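PDB 6WYE: serine acetyltransferase, which probably catalyses the transfer of an acetyl group from acetyl-CoA to L-serine, giving O-acetyl-L-serine, the first step of L-cysteine synthesis from L-serine. Local coordinates for residues F187-T192 against V205-S210; N197-L202 against P219-G224; G224-A229 against N242-A247; S232-I237 against G248-S253. All blocks are in the same frame, centred on the assembly; numbering follows the deposited sequence.

Contact 1. Residues F187-T192 against V205-S210. With LMR ((2S)-2-hydroxybutanedioic acid), chain I.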
loop_
_atom_site.group_PDB
_atom_site.type_symbol
_atom_site.label_atom_id
_atom_site.label_comp_id
_atom_site.label_asym_id
_atom_site.label_seq_id
_atom_site.Cartn_x
_atom_site.Cartn_y
_atom_site.Cartn_z
ATOM N N PHE A 187 -17.666 -9.213 -20.218
ATOM C CA PHE A 187 -17.271 -9.449 -21.602
ATOM C C PHE A 187 -16.173 -10.496 -21.674
ATOM O O PHE A 187 -15.231 -10.501 -20.876
ATOM C CB PHE A 187 -16.788 -8.152 -22.263
ATOM C CG PHE A 187 -16.375 -8.322 -23.701
ATOM C CD1 PHE A 187 -17.314 -8.675 -24.671
ATOM C CD2 PHE A 187 -15.059 -8.110 -24.096
ATOM C CE1 PHE A 187 -16.951 -8.821 -26.009
ATOM C CE2 PHE A 187 -14.683 -8.263 -25.437
ATOM C CZ PHE A 187 -15.641 -8.626 -26.398
ATOM N N VAL A 188 -16.313 -11.411 -22.629
ATOM C CA VAL A 188 -15.355 -12.486 -22.836
ATOM C C VAL A 188 -15.123 -12.593 -24.334
ATOM O O VAL A 188 -16.083 -12.636 -25.105
ATOM C CB VAL A 188 -15.863 -13.828 -22.271
ATOM C CG1 VAL A 188 -15.020 -14.977 -22.785
ATOM C CG2 VAL A 188 -15.865 -13.827 -20.753
ATOM N N ALA A 189 -13.859 -12.623 -24.748
ATOM C CA ALA A 189 -13.515 -12.877 -26.141
ATOM C C ALA A 189 -12.321 -13.812 -26.134
ATOM O O ALA A 189 -11.306 -13.506 -25.501
ATOM C CB ALA A 189 -13.189 -11.572 -26.898
ATOM N N GLY A 190 -12.439 -14.950 -26.823
ATOM C CA GLY A 190 -11.456 -16.009 -26.726
ATOM C C GLY A 190 -10.344 -15.932 -27.762
ATOM O O GLY A 190 -10.267 -15.011 -28.575
ATOM N N GLU A 191 -9.520 -16.989 -27.773
ATOM C CA GLU A 191 -8.199 -16.951 -28.404
ATOM C C GLU A 191 -8.268 -16.607 -29.889
ATOM O O GLU A 191 -7.415 -15.866 -30.394
ATOM C CB GLU A 191 -7.495 -18.304 -28.220
ATOM C CG GLU A 191 -6.185 -18.467 -29.027
ATOM C CD GLU A 191 -5.479 -19.811 -28.783
ATOM O OE1 GLU A 191 -6.135 -20.745 -28.287
ATOM O OE2 GLU A 191 -4.266 -19.932 -29.073
ATOM N N THR A 192 -9.257 -17.145 -30.613
ATOM C CA THR A 192 -9.338 -16.975 -32.061
ATOM C C THR A 192 -10.448 -16.018 -32.475
ATOM O O THR A 192 -10.821 -15.981 -33.649
ATOM C CB THR A 192 -9.530 -18.324 -32.758
ATOM O OG1 THR A 192 -10.806 -18.873 -32.412
ATOM C CG2 THR A 192 -8.439 -19.300 -32.353
ATOM N N VAL A 205 -21.364 -9.704 -22.937
ATOM C CA VAL A 205 -21.337 -10.390 -24.224
ATOM C C VAL A 205 -20.198 -11.400 -24.255
ATOM O O VAL A 205 -19.100 -11.150 -23.750
ATOM C CB VAL A 205 -21.228 -9.374 -25.372
ATOM C CG1 VAL A 205 -20.796 -10.050 -26.678
ATOM C CG2 VAL A 205 -22.555 -8.687 -25.566
ATOM N N THR A 206 -20.459 -12.556 -24.858
ATOM C CA THR A 206 -19.472 -13.616 -24.989
ATOM C C THR A 206 -19.175 -13.863 -26.458
ATOM O O THR A 206 -20.093 -14.146 -27.233
ATOM C CB THR A 206 -19.974 -14.909 -24.347
ATOM O OG1 THR A 206 -20.298 -14.661 -22.977
ATOM C CG2 THR A 206 -18.903 -15.985 -24.449
ATOM N N LEU A 207 -17.900 -13.739 -26.834
ATOM C CA LEU A 207 -17.401 -14.249 -28.111
ATOM C C LEU A 207 -16.610 -15.506 -27.778
ATOM O O LEU A 207 -15.388 -15.492 -27.613
ATOM C CB LEU A 207 -16.568 -13.194 -28.831
ATOM C CG LEU A 207 -17.323 -11.853 -28.862
ATOM C CD1 LEU A 207 -16.482 -10.756 -29.449
ATOM C CD2 LEU A 207 -18.657 -11.955 -29.607
ATOM N N GLY A 208 -17.343 -16.615 -27.648
ATOM C CA GLY A 208 -16.849 -17.800 -26.989
ATOM C C GLY A 208 -16.545 -18.928 -27.965
ATOM O O GLY A 208 -16.955 -18.927 -29.127
ATOM N N GLY A 209 -15.796 -19.902 -27.449
ATOM C CA GLY A 209 -15.374 -21.049 -28.216
ATOM C C GLY A 209 -16.300 -22.237 -28.051
ATOM O O GLY A 209 -17.271 -22.216 -27.296
ATOM N N SER A 210 -15.997 -23.289 -28.814
ATOM C CA SER A 210 -16.701 -24.559 -28.724
ATOM C C SER A 210 -15.687 -25.671 -28.940
ATOM O O SER A 210 -14.764 -25.529 -29.751
ATOM C CB SER A 210 -17.840 -24.660 -29.746
ATOM O OG SER A 210 -18.638 -25.822 -29.519
HETATM C C1 LMR I . -11.582 -22.041 -25.620
HETATM O O1A LMR I . -12.198 -22.455 -26.553
HETATM O O1B LMR I . -10.473 -21.604 -25.693
HETATM C C2 LMR I . -12.276 -22.066 -24.251
HETATM O O2 LMR I . -11.507 -21.455 -23.246
HETATM C C3 LMR I . -13.665 -21.424 -24.321
HETATM C C4 LMR I . -13.594 -19.965 -24.732
HETATM O O4A LMR I . -12.533 -19.496 -24.988
HETATM O O4B LMR I . -14.600 -19.333 -24.758
#

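Contact 2. Residues N197-L202 against P219-G224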
loop_
_atom_site.group_PDB
_atom_site.type_symbol
_atom_site.label_atom_id
_atom_site.label_comp_id
_atom_site.label_asym_id
_atom_site.label_seq_id
_atom_site.Cartn_x
_atom_site.Cartn_y
_atom_site.Cartn_z
ATOM N N ASN A 197 -14.218 -3.452 -37.592
ATOM C CA ASN A 197 -14.229 -2.043 -37.219
ATOM C C ASN A 197 -15.639 -1.548 -36.948
ATOM O O ASN A 197 -16.622 -2.113 -37.431
ATOM C CB ASN A 197 -13.600 -1.177 -38.316
ATOM C CG ASN A 197 -12.261 -1.699 -38.760
ATOM O OD1 ASN A 197 -11.350 -1.863 -37.949
ATOM N ND2 ASN A 197 -12.132 -1.978 -40.054
ATOM N N ASN A 198 -15.719 -0.463 -36.171
ATOM C CA ASN A 198 -16.979 0.234 -35.906
ATOM C C ASN A 198 -18.044 -0.729 -35.382
ATOM O O ASN A 198 -19.152 -0.836 -35.920
ATOM C CB ASN A 198 -17.451 0.979 -37.158
ATOM C CG ASN A 198 -16.471 2.059 -37.578
ATOM O OD1 ASN A 198 -16.073 2.902 -36.764
ATOM N ND2 ASN A 198 -16.045 2.019 -38.837
ATOM N N ILE A 199 -17.674 -1.465 -34.332
ATOM C CA ILE A 199 -18.544 -2.430 -33.669
ATOM C C ILE A 199 -18.910 -1.890 -32.290
ATOM O O ILE A 199 -18.096 -1.236 -31.627
ATOM C CB ILE A 199 -17.855 -3.811 -33.596
ATOM C CG1 ILE A 199 -17.648 -4.352 -35.021
ATOM C CG2 ILE A 199 -18.656 -4.819 -32.741
ATOM C CD1 ILE A 199 -16.701 -5.541 -35.108
ATOM N N SER A 200 -20.136 -2.165 -31.858
ATOM C CA SER A 200 -20.627 -1.726 -30.563
ATOM C C SER A 200 -21.052 -2.949 -29.766
ATOM O O SER A 200 -21.851 -3.765 -30.249
ATOM C CB SER A 200 -21.817 -0.773 -30.713
ATOM O OG SER A 200 -21.418 0.514 -31.173
ATOM N N ILE A 201 -20.553 -3.059 -28.538
ATOM C CA ILE A 201 -20.749 -4.252 -27.724
ATOM C C ILE A 201 -21.183 -3.823 -26.331
ATOM O O ILE A 201 -20.587 -2.915 -25.738
ATOM C CB ILE A 201 -19.462 -5.101 -27.634
ATOM C CG1 ILE A 201 -18.896 -5.385 -29.027
ATOM C CG2 ILE A 201 -19.724 -6.397 -26.896
ATOM C CD1 ILE A 201 -17.797 -6.437 -29.020
ATOM N N LEU A 202 -22.189 -4.504 -25.788
ATOM C CA LEU A 202 -22.647 -4.225 -24.434
ATOM C C LEU A 202 -21.991 -5.191 -23.444
ATOM O O LEU A 202 -21.333 -6.168 -23.817
ATOM C CB LEU A 202 -24.177 -4.302 -24.355
ATOM C CG LEU A 202 -24.964 -3.023 -24.710
ATOM C CD1 LEU A 202 -24.784 -1.968 -23.597
ATOM C CD2 LEU A 202 -24.573 -2.431 -26.066
ATOM N N PRO A 219 -15.987 -16.660 -32.725
ATOM C CA PRO A 219 -16.643 -15.897 -33.793
ATOM C C PRO A 219 -15.719 -14.878 -34.435
ATOM O O PRO A 219 -14.737 -14.411 -33.853
ATOM C CB PRO A 219 -17.805 -15.192 -33.081
ATOM C CG PRO A 219 -18.001 -15.962 -31.828
ATOM C CD PRO A 219 -16.678 -16.507 -31.433
ATOM N N LYS A 220 -16.053 -14.543 -35.672
ATOM C CA LYS A 220 -15.460 -13.415 -36.373
ATOM C C LYS A 220 -16.580 -12.443 -36.703
ATOM O O LYS A 220 -17.565 -12.822 -37.347
ATOM C CB LYS A 220 -14.710 -13.886 -37.614
ATOM C CG LYS A 220 -13.913 -15.134 -37.316
ATOM C CD LYS A 220 -12.640 -15.244 -38.122
ATOM C CE LYS A 220 -11.927 -16.537 -37.744
ATOM N NZ LYS A 220 -10.835 -16.934 -38.672
ATOM N N ILE A 221 -16.447 -11.207 -36.219
ATOM C CA ILE A 221 -17.502 -10.204 -36.269
ATOM C C ILE A 221 -17.148 -9.171 -37.337
ATOM O O ILE A 221 -16.057 -8.582 -37.306
ATOM C CB ILE A 221 -17.696 -9.520 -34.900
ATOM C CG1 ILE A 221 -17.766 -10.562 -33.768
ATOM C CG2 ILE A 221 -18.923 -8.614 -34.936
ATOM C CD1 ILE A 221 -19.022 -11.409 -33.757
ATOM N N GLY A 222 -18.087 -8.932 -38.268
ATOM C CA GLY A 222 -17.868 -7.958 -39.322
ATOM C C GLY A 222 -18.098 -6.516 -38.877
ATOM O O GLY A 222 -18.638 -6.241 -37.804
ATOM N N ASP A 223 -17.695 -5.583 -39.745
ATOM C CA ASP A 223 -17.848 -4.154 -39.474
ATOM C C ASP A 223 -19.305 -3.790 -39.219
ATOM O O ASP A 223 -20.228 -4.393 -39.776
ATOM C CB ASP A 223 -17.338 -3.316 -40.653
ATOM C CG ASP A 223 -15.858 -3.520 -40.947
ATOM O OD1 ASP A 223 -15.203 -4.371 -40.309
ATOM O OD2 ASP A 223 -15.348 -2.825 -41.851
ATOM N N GLY A 224 -19.505 -2.771 -38.378
ATOM C CA GLY A 224 -20.801 -2.159 -38.154
ATOM C C GLY A 224 -21.752 -2.896 -37.233
ATOM O O GLY A 224 -22.875 -2.417 -37.026
#

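Contact 3. Residues G224-A229 against N242-A247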
loop_
_atom_site.group_PDB
_atom_site.type_symbol
_atom_site.label_atom_id
_atom_site.label_comp_id
_atom_site.label_asym_id
_atom_site.label_seq_id
_atom_site.Cartn_x
_atom_site.Cartn_y
_atom_site.Cartn_z
ATOM N N GLY A 224 -19.505 -2.771 -38.378
ATOM C CA GLY A 224 -20.801 -2.159 -38.154
ATOM C C GLY A 224 -21.752 -2.896 -37.233
ATOM O O GLY A 224 -22.875 -2.417 -37.026
ATOM N N VAL A 225 -21.363 -4.057 -36.705
ATOM C CA VAL A 225 -22.267 -4.875 -35.896
ATOM C C VAL A 225 -22.561 -4.216 -34.549
ATOM O O VAL A 225 -21.718 -3.517 -33.957
ATOM C CB VAL A 225 -21.678 -6.284 -35.710
ATOM C CG1 VAL A 225 -22.475 -7.093 -34.670
ATOM C CG2 VAL A 225 -21.644 -7.021 -37.058
ATOM N N MET A 226 -23.778 -4.434 -34.061
ATOM C CA MET A 226 -24.137 -4.125 -32.689
ATOM C C MET A 226 -24.503 -5.423 -31.977
ATOM O O MET A 226 -25.264 -6.236 -32.513
ATOM C CB MET A 226 -25.297 -3.137 -32.647
ATOM C CG MET A 226 -25.478 -2.479 -31.303
ATOM S SD MET A 226 -26.415 -3.536 -30.195
ATOM C CE MET A 226 -28.087 -3.041 -30.645
ATOM N N ILE A 227 -23.960 -5.622 -30.774
ATOM C CA ILE A 227 -24.255 -6.801 -29.958
ATOM C C ILE A 227 -24.820 -6.326 -28.628
ATOM O O ILE A 227 -24.129 -5.625 -27.871
ATOM C CB ILE A 227 -23.017 -7.677 -29.722
ATOM C CG1 ILE A 227 -22.213 -7.897 -31.006
ATOM C CG2 ILE A 227 -23.428 -9.015 -29.082
ATOM C CD1 ILE A 227 -20.970 -8.737 -30.788
ATOM N N GLY A 228 -26.073 -6.724 -28.335
ATOM C CA GLY A 228 -26.751 -6.299 -27.126
ATOM C C GLY A 228 -26.295 -7.053 -25.881
ATOM O O GLY A 228 -25.609 -8.074 -25.959
ATOM N N ALA A 229 -26.748 -6.559 -24.725
ATOM C CA ALA A 229 -26.282 -7.058 -23.432
ATOM C C ALA A 229 -26.521 -8.559 -23.254
ATOM O O ALA A 229 -27.584 -9.091 -23.591
ATOM C CB ALA A 229 -26.968 -6.288 -22.300
ATOM N N ASN A 242 -22.739 -5.231 -40.560
ATOM C CA ASN A 242 -23.958 -4.495 -40.246
ATOM C C ASN A 242 -25.063 -5.358 -39.659
ATOM O O ASN A 242 -26.209 -4.903 -39.575
ATOM C CB ASN A 242 -24.498 -3.762 -41.481
ATOM C CG ASN A 242 -23.627 -2.601 -41.879
ATOM O OD1 ASN A 242 -22.995 -1.966 -41.027
ATOM N ND2 ASN A 242 -23.599 -2.296 -43.169
ATOM N N ALA A 243 -24.761 -6.577 -39.236
ATOM C CA ALA A 243 -25.747 -7.370 -38.523
ATOM C C ALA A 243 -26.011 -6.778 -37.136
ATOM O O ALA A 243 -25.279 -5.910 -36.645
ATOM C CB ALA A 243 -25.289 -8.820 -38.410
ATOM N N LYS A 244 -27.094 -7.243 -36.514
ATOM C CA LYS A 244 -27.476 -6.829 -35.171
ATOM C C LYS A 244 -27.847 -8.064 -34.361
ATOM O O LYS A 244 -28.703 -8.852 -34.779
ATOM C CB LYS A 244 -28.636 -5.839 -35.214
ATOM C CG LYS A 244 -29.223 -5.512 -33.863
ATOM C CD LYS A 244 -30.330 -4.492 -34.028
ATOM C CE LYS A 244 -31.438 -4.742 -33.024
ATOM N NZ LYS A 244 -32.317 -3.553 -32.873
ATOM N N ILE A 245 -27.191 -8.242 -33.216
ATOM C CA ILE A 245 -27.468 -9.350 -32.301
ATOM C C ILE A 245 -28.219 -8.763 -31.116
ATOM O O ILE A 245 -27.657 -7.976 -30.341
ATOM C CB ILE A 245 -26.182 -10.045 -31.849
ATOM C CG1 ILE A 245 -25.236 -10.252 -33.033
ATOM C CG2 ILE A 245 -26.495 -11.334 -31.079
ATOM C CD1 ILE A 245 -25.740 -11.241 -34.093
ATOM N N GLY A 246 -29.491 -9.119 -30.976
ATOM C CA GLY A 246 -30.291 -8.561 -29.903
ATOM C C GLY A 246 -29.794 -9.027 -28.548
ATOM O O GLY A 246 -29.155 -10.068 -28.420
ATOM N N ALA A 247 -30.063 -8.212 -27.522
ATOM C CA ALA A 247 -29.666 -8.571 -26.168
ATOM C C ALA A 247 -30.180 -9.963 -25.806
ATOM O O ALA A 247 -31.303 -10.346 -26.156
ATOM C CB ALA A 247 -30.191 -7.532 -25.172
#

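Contact 4. Residues S232-I237 against G248-S253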
loop_
_atom_site.group_PDB
_atom_site.type_symbol
_atom_site.label_atom_id
_atom_site.label_comp_id
_atom_site.label_asym_id
_atom_site.label_seq_id
_atom_site.Cartn_x
_atom_site.Cartn_y
_atom_site.Cartn_z
ATOM N N SER A 232 -24.617 -14.198 -26.376
ATOM C CA SER A 232 -23.526 -15.154 -26.531
ATOM C C SER A 232 -23.397 -15.573 -27.988
ATOM O O SER A 232 -24.388 -15.944 -28.627
ATOM C CB SER A 232 -23.753 -16.396 -25.679
ATOM O OG SER A 232 -23.678 -16.075 -24.306
ATOM N N ILE A 233 -22.177 -15.532 -28.502
ATOM C CA ILE A 233 -21.876 -15.930 -29.871
ATOM C C ILE A 233 -20.795 -16.988 -29.765
ATOM O O ILE A 233 -19.684 -16.692 -29.300
ATOM C CB ILE A 233 -21.436 -14.736 -30.727
ATOM C CG1 ILE A 233 -22.430 -13.583 -30.552
ATOM C CG2 ILE A 233 -21.336 -15.118 -32.198
ATOM C CD1 ILE A 233 -22.108 -12.338 -31.354
ATOM N N LEU A 234 -21.121 -18.226 -30.150
ATOM C CA LEU A 234 -20.318 -19.393 -29.816
ATOM C C LEU A 234 -19.877 -20.145 -31.069
ATOM O O LEU A 234 -20.685 -20.408 -31.965
ATOM C CB LEU A 234 -21.111 -20.350 -28.902
ATOM C CG LEU A 234 -21.674 -19.697 -27.634
ATOM C CD1 LEU A 234 -22.440 -20.701 -26.800
ATOM C CD2 LEU A 234 -20.527 -19.071 -26.840
ATOM N N GLY A 235 -18.602 -20.524 -31.103
ATOM C CA GLY A 235 -18.081 -21.319 -32.194
ATOM C C GLY A 235 -17.427 -20.493 -33.289
ATOM O O GLY A 235 -17.391 -19.254 -33.276
ATOM N N ASN A 236 -16.871 -21.227 -34.256
ATOM C CA ASN A 236 -16.176 -20.654 -35.409
ATOM C C ASN A 236 -17.205 -20.211 -36.449
ATOM O O ASN A 236 -17.355 -20.800 -37.519
ATOM C CB ASN A 236 -15.203 -21.674 -35.992
ATOM C CG ASN A 236 -14.346 -21.100 -37.114
ATOM O OD1 ASN A 236 -14.157 -19.886 -37.217
ATOM N ND2 ASN A 236 -13.823 -21.977 -37.958
ATOM N N ILE A 237 -17.939 -19.158 -36.107
ATOM C CA ILE A 237 -18.994 -18.658 -36.970
ATOM C C ILE A 237 -18.708 -17.208 -37.347
ATOM O O ILE A 237 -17.912 -16.510 -36.710
ATOM C CB ILE A 237 -20.382 -18.810 -36.310
ATOM C CG1 ILE A 237 -20.483 -17.947 -35.054
ATOM C CG2 ILE A 237 -20.636 -20.289 -35.964
ATOM C CD1 ILE A 237 -21.823 -18.060 -34.361
ATOM N N GLY A 248 -29.336 -10.733 -25.116
ATOM C CA GLY A 248 -29.731 -12.049 -24.662
ATOM C C GLY A 248 -29.773 -13.150 -25.707
ATOM O O GLY A 248 -30.146 -14.283 -25.364
ATOM N N SER A 249 -29.396 -12.884 -26.956
ATOM C CA SER A 249 -29.402 -13.948 -27.955
ATOM C C SER A 249 -28.268 -14.939 -27.710
ATOM O O SER A 249 -27.223 -14.601 -27.151
ATOM C CB SER A 249 -29.273 -13.375 -29.373
ATOM O OG SER A 249 -30.165 -12.293 -29.603
ATOM N N VAL A 250 -28.473 -16.179 -28.148
ATOM C CA VAL A 250 -27.409 -17.169 -28.195
ATOM C C VAL A 250 -27.263 -17.581 -29.651
ATOM O O VAL A 250 -28.152 -18.238 -30.209
ATOM C CB VAL A 250 -27.690 -18.375 -27.295
ATOM C CG1 VAL A 250 -26.609 -19.412 -27.470
ATOM C CG2 VAL A 250 -27.741 -17.932 -25.831
ATOM N N VAL A 251 -26.149 -17.183 -30.269
ATOM C CA VAL A 251 -25.908 -17.365 -31.695
ATOM C C VAL A 251 -24.925 -18.512 -31.872
ATOM O O VAL A 251 -23.804 -18.459 -31.354
ATOM C CB VAL A 251 -25.359 -16.081 -32.338
ATOM C CG1 VAL A 251 -25.321 -16.240 -33.852
ATOM C CG2 VAL A 251 -26.177 -14.857 -31.911
ATOM N N VAL A 252 -25.329 -19.548 -32.609
ATOM C CA VAL A 252 -24.465 -20.710 -32.811
ATOM C C VAL A 252 -24.319 -21.058 -34.294
ATOM O O VAL A 252 -23.709 -22.080 -34.634
ATOM C CB VAL A 252 -24.983 -21.931 -32.028
ATOM C CG1 VAL A 252 -24.805 -21.722 -30.522
ATOM C CG2 VAL A 252 -26.447 -22.228 -32.389
ATOM N N SER A 253 -24.844 -20.205 -35.176
ATOM C CA SER A 253 -24.712 -20.342 -36.627
ATOM C C SER A 253 -24.337 -19.000 -37.242
ATOM O O SER A 253 -24.524 -17.942 -36.632
ATOM C CB SER A 253 -26.021 -20.832 -37.277
ATOM O OG SER A 253 -26.487 -22.009 -36.638
#

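Contact 1. Residues F187-T192 against V205-S210
Two successive coils of the left-handed parallel beta-helix, the fold of the hexapeptide-repeat acyltransferases, meet where V188 and A189 pair in parallel with T206 and L207. Three backbone hydrogen bonds set the register: V188 N to V205 O, L207 N to V188 O and G190 N to L207 O. The middle one is short, 2.7 Å from L207 N to V188 O, and nearly straight at 174°.

On the face bearing A189 and L207, the F187 ring reaches across the strands. CG of F187 stands anti to the backbone N (chi1 -179°), which carries the ring over to V205 and L207. CD1 of F187 comes 3.2 Å from V205 O, an oblique approach, while L207 CD1 sits at the ring edge, near its plane, 3.8 Å from F187 CZ. A189 CB and L207 CB lie 4.2 Å apart farther along. The face with V188 and T206 turns to another chain, where T206 OG1 is hydrogen-bonded to H203 NE2 of the second subunit.

Past the paired strands, G209 N donates to O4B of the bound (2S)-2-hydroxybutanedioic acid (3.0 Å, 164°). R217 and H218 also bind this ligand, together with D117, D182 and H183 of the second subunit. G209 N, R217 and the histidines probably offset the ligand's negative charge, whereas bonds to two aspartates suggest that a hydroxyl or other proton lies between them and the ligand.

Contact 2. Residues N197-L202 against P219-G224
N197 and D223 lie side by side and point the same way at a turn of the left-handed beta-helix, where one coil rests on the next. Their amide and carboxylate planes are 52° apart, and ND2 of N197 is 3.8 Å from OD2 of D223, a loose approach. The firm link uses the backbone instead: N197 N donates to D223 OD1 over 3.0 Å, almost straight at 175°. It reaches that oxygen from above the carboxylate, 64° out of its plane. CG of D223 is held beside its own backbone N, which swings the carboxylate back over N197. The amide oxygen of N197 is engaged elsewhere, by Y177 N.

Deeper in, I199 and I221 meet at a slant. The CD1 methyl of I199 does the touching, 3.8 Å from I221 CG2, and it also lies 3.4 Å from G222 O. Side chains of I221 and P219 continue the apolar interior towards I233.

The main chains of the two coils are also joined directly: G224, at positive phi, donates from its N to N197 O, and the CA of D223 lies 3.1 Å from that same oxygen. G224 CA comes equally near, 3.1 Å, to N198 O.

Contact 3. Residues G224-A229 against N242-A247
I227 and I245 lie side by side on the buried face of the sheet, pointing the same way, with CG2 of I227 4.0 Å from CB of I245. With CG2 of I227 anti to the backbone N, this branch, not CG1, is the one that meets I245. Both isoleucines also pack on I233 of the same chain. Earlier in each segment V225 repeats the pattern less closely: its CG2 is 4.3 Å from A243 CB, and its CG1 is 3.6 Å from A243 O.

Behind these side chains the backbones run in parallel, end-to-end directions 3° apart, and M226 and I227 bridge to K244 and I245. I245 N donates to M226 O (2.9 Å, 174°) and G228 N to I245 O, whereas M226 N to A243 O is a weak bond. Such stacking of equivalent short strands from successive coils is the hallmark of the left-handed beta-helix built from hexapeptide repeats.

By CA positions the two segments are nearest at G228, whose CA is 3.8 Å from CA of A247. Beyond it, CB of A247 lies against A229 O at 3.4 Å. A229 and A247 also pack on T206 and L234 of the third subunit.

On the outer face CE of M226 rests 4.2 Å from CG of K244, along the aliphatic part of the lysine. At the other end of the segments the N242 side chain reaches back to G224, its OD1 3.6 Å from G224 CA, while N242 O accepts a hydrogen bond from S272 OG.

Contact 4. Residues S232-I237 against G248-S253
Hydrogen bonding between S232-L234 and S249-V251 is regular parallel pairing, with S232 bridged to V250 and I233 to V251. S232 N donates to S249 O, V251 N to S232 O and L234 N to V251 O. S232 N to S249 O and V251 N to S232 O are both short, 2.7 Å, and all three bonds have angles at the hydrogen of at least 166°. CA-H...O contacts run alongside, from V250 CA to S232 O and from I233 CA to V251 O. The S249 hydroxyl is engaged outside the pair, hydrogen-bonded to G246 O.

Apolar contacts fall on two faces. On the inner one I233 and V251 lie side by side and point the same way, CG2 of I233 being 4.1 Å from CB of V251. On the other, CD1 of L234 approaches CG1 of V250 at 4.4 Å, and CB of L234 approaches V252 CG1 at 4.3 Å.

I237 adds a contact from beyond the strand. Its CG1 sits between the backbone N and the carbonyl carbon (chi1 64°), and the extended chain carries CD1 back over the second segment. There CD1 of I237 meets CG1 of V251 at 4.0 Å and S253 O at 3.5 Å. An inverse gamma turn centred on N236, with a weak I237 N to G235 O bond, leads into I237.

Within the left-handed beta-helix, strand 232-234 lies between 206-208 and 250-251 in one parallel sheet, and 250-251 is outermost within this chain. I233 and V251 pack inward on I245 of strand 244-245; outward, S232, L234 and V250 face A229, A247 and G248 of the second subunit.

The four contacts join successive coils of one left-handed beta-helix. Contacts 1 and 4 belong to the same parallel sheet, where strands 206-208 and 232-234 are neighbours, their centres about 10 Å apart. Contacts 2 and 3 share G224, with centres about 8 Å apart, and reach the sheet containing strands 200-202 and 226-227. Along the chain, contacts 1 and 2 interleave their segments, as do contacts 3 and 4, each coil visiting the sheets in turn. I233 links the interior, touching L207, I221, I227 and I245. Outward, contacts 1 and 4 meet the second subunit and contact 3 the third; the same coils supply core and interfaces, with the ligand pocket of contact 1 at one of them.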